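Local coordinates for fibronectin type III domain-containing protein (Simiduia agarivorans, PDB 6P2K) that probably hydrolyses the beta-glucan backbone of xyloglucan-type polysaccharides, as a glycoside hydrolase family 74 enzyme whose catalytic part is built from seven-bladed beta-propellers, at residues Gly80-Thr85 and Tyr91-Glu96. Sequence-based numbering, arbitrary orientation.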
loop_
_atom_site.group_PDB
_atom_site.type_symbol
_atom_site.label_atom_id
_atom_site.label_comp_id
_atom_site.label_asym_id
_atom_site.label_seq_id
_atom_site.Cartn_x
_atom_site.Cartn_y
_atom_site.Cartn_z
ATOM N N GLY B 80 11.314 -51.716 -34.441
ATOM C CA GLY B 80 12.496 -52.428 -34.871
ATOM C C GLY B 80 13.695 -51.522 -35.034
ATOM O O GLY B 80 13.631 -50.307 -34.856
ATOM N N LEU B 81 14.811 -52.151 -35.390
ATOM C CA LEU B 81 16.075 -51.448 -35.538
ATOM C C LEU B 81 16.084 -50.607 -36.809
ATOM O O LEU B 81 15.555 -51.014 -37.847
ATOM C CB LEU B 81 17.223 -52.460 -35.567
ATOM C CG LEU B 81 18.651 -52.027 -35.238
ATOM C CD1 LEU B 81 18.772 -51.621 -33.780
ATOM C CD2 LEU B 81 19.603 -53.164 -35.557
ATOM N N HIS B 82 16.681 -49.422 -36.717
ATOM C CA HIS B 82 16.980 -48.588 -37.871
ATOM C C HIS B 82 18.491 -48.457 -38.009
ATOM O O HIS B 82 19.235 -48.578 -37.032
ATOM C CB HIS B 82 16.355 -47.189 -37.746
ATOM C CG HIS B 82 14.858 -47.187 -37.729
ATOM N ND1 HIS B 82 14.124 -47.810 -36.743
ATOM C CD2 HIS B 82 13.958 -46.623 -38.569
ATOM C CE1 HIS B 82 12.835 -47.636 -36.980
ATOM N NE2 HIS B 82 12.708 -46.918 -38.081
ATOM N N ILE B 83 18.946 -48.199 -39.231
ATOM C CA ILE B 83 20.369 -48.024 -39.498
ATOM C C ILE B 83 20.568 -46.747 -40.304
ATOM O O ILE B 83 19.857 -46.503 -41.286
ATOM C CB ILE B 83 20.978 -49.243 -40.223
ATOM C CG1 ILE B 83 22.493 -49.073 -40.374
ATOM C CG2 ILE B 83 20.301 -49.493 -41.570
ATOM C CD1 ILE B 83 23.176 -50.249 -41.047
ATOM N N SER B 84 21.510 -45.920 -39.863
ATOM C CA SER B 84 21.956 -44.748 -40.598
ATOM C C SER B 84 23.413 -44.930 -40.991
ATOM O O SER B 84 24.223 -45.427 -40.200
ATOM C CB SER B 84 21.803 -43.475 -39.764
ATOM O OG SER B 84 22.299 -42.351 -40.472
ATOM N N THR B 85 23.741 -44.536 -42.220
ATOM C CA THR B 85 25.119 -44.527 -42.682
ATOM C C THR B 85 25.644 -43.119 -42.919
ATOM O O THR B 85 26.812 -42.964 -43.293
ATOM C CB THR B 85 25.262 -45.355 -43.964
ATOM O OG1 THR B 85 24.408 -44.812 -44.981
ATOM C CG2 THR B 85 24.877 -46.801 -43.707
ATOM N N TYR B 91 17.542 -42.522 -42.038
ATOM C CA TYR B 91 17.487 -43.872 -41.499
ATOM C C TYR B 91 16.771 -44.803 -42.465
ATOM O O TYR B 91 15.915 -44.383 -43.248
ATOM C CB TYR B 91 16.767 -43.916 -40.147
ATOM C CG TYR B 91 17.405 -43.090 -39.056
ATOM C CD1 TYR B 91 18.481 -43.578 -38.326
ATOM C CD2 TYR B 91 16.918 -41.826 -38.741
ATOM C CE1 TYR B 91 19.060 -42.831 -37.322
ATOM C CE2 TYR B 91 17.490 -41.071 -37.737
ATOM C CZ TYR B 91 18.559 -41.578 -37.032
ATOM O OH TYR B 91 19.132 -40.829 -36.032
ATOM N N ALA B 92 17.133 -46.079 -42.389
ATOM C CA ALA B 92 16.427 -47.154 -43.065
ATOM C C ALA B 92 16.110 -48.230 -42.039
ATOM O O ALA B 92 16.926 -48.517 -41.157
ATOM C CB ALA B 92 17.251 -47.741 -44.217
ATOM N N LEU B 93 14.927 -48.824 -42.152
ATOM C CA LEU B 93 14.516 -49.833 -41.190
ATOM C C LEU B 93 15.112 -51.187 -41.553
ATOM O O LEU B 93 15.059 -51.606 -42.714
ATOM C CB LEU B 93 12.996 -49.906 -41.124
ATOM C CG LEU B 93 12.422 -51.041 -40.290
ATOM C CD1 LEU B 93 12.448 -50.692 -38.805
ATOM C CD2 LEU B 93 11.013 -51.229 -40.766
ATOM N N VAL B 94 15.688 -51.858 -40.560
ATOM C CA VAL B 94 16.310 -53.164 -40.758
ATOM C C VAL B 94 15.207 -54.197 -40.961
ATOM O O VAL B 94 14.348 -54.364 -40.083
ATOM C CB VAL B 94 17.221 -53.529 -39.576
ATOM C CG1 VAL B 94 17.826 -54.916 -39.775
ATOM C CG2 VAL B 94 18.315 -52.486 -39.412
ATOM N N PRO B 95 15.189 -54.910 -42.091
ATOM C CA PRO B 95 14.032 -55.770 -42.390
ATOM C C PRO B 95 13.885 -56.954 -41.452
ATOM O O PRO B 95 12.752 -57.372 -41.180
ATOM C CB PRO B 95 14.296 -56.228 -43.833
ATOM C CG PRO B 95 15.345 -55.292 -44.361
ATOM C CD PRO B 95 16.178 -54.919 -43.179
ATOM N N GLU B 96 14.987 -57.511 -40.948
ATOM C CA GLU B 96 14.880 -58.673 -40.075
ATOM C C GLU B 96 14.262 -58.321 -38.730
ATOM O O GLU B 96 13.685 -59.192 -38.069
ATOM C CB GLU B 96 16.255 -59.311 -39.874
ATOM C CG GLU B 96 16.880 -59.833 -41.153
ATOM C CD GLU B 96 17.989 -58.938 -41.665
ATOM O OE1 GLU B 96 19.053 -59.473 -42.032
ATOM O OE2 GLU B 96 17.799 -57.701 -41.697
#
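Ile83 and Ala92 form an antiparallel hydrogen-bonded pair: Ile83 N reaches Ala92 O at 2.8 Å, and Ala92 N returns to Ile83 O at 3.0 Å. Two residues further along each strand, Val94 N donates to Leu81 O at 2.8 Å, with an N-H...O angle of 169°, which brings the backbone bonds to three. His82 and Leu93 fall between these bonds as a non-hydrogen-bonded pair, their CA atoms 4.3 Å apart.

The aromatic contacts begin with His82. Leu93 CD1 sits over the imidazole, 3.9 Å from its centroid and 23° off the ring normal, a CH-pi contact offset toward the rim. With CG anti to the carbonyl carbon (chi1 -64°), the ring stands where ND1 can make a weak bond to Gly80 O while NE2 binds Val56 N, so both nitrogens are engaged. Replacing His82 with an alanine would remove the ring, and is likely to leave Val56 N without this acceptor and Leu93 CD1 without the surface it packs on. In a separate contact, Tyr91 lays CD1 against Ser84 CB at 3.6 Å, and its hydroxyl hydrogen-bonds Thr52.

Apolar contacts gather around Val94. Its side chain lies beside that of Leu81, pointing the same way, with Val94 CG2 4.0 Å from Leu81 CB, and crosses the Ile83 side chain at about a right angle, CG2 near CG2; Trp151 touches both Leu81 and Val94.

Strand 80-84 also pairs with strand 72-77, whereas 92-93 is outermost in the sheet 60-66, 72-77, 80-84, 92-93. This hairpin therefore supplies the third and fourth strands of a four-stranded antiparallel blade, the repeating unit of a beta-propeller.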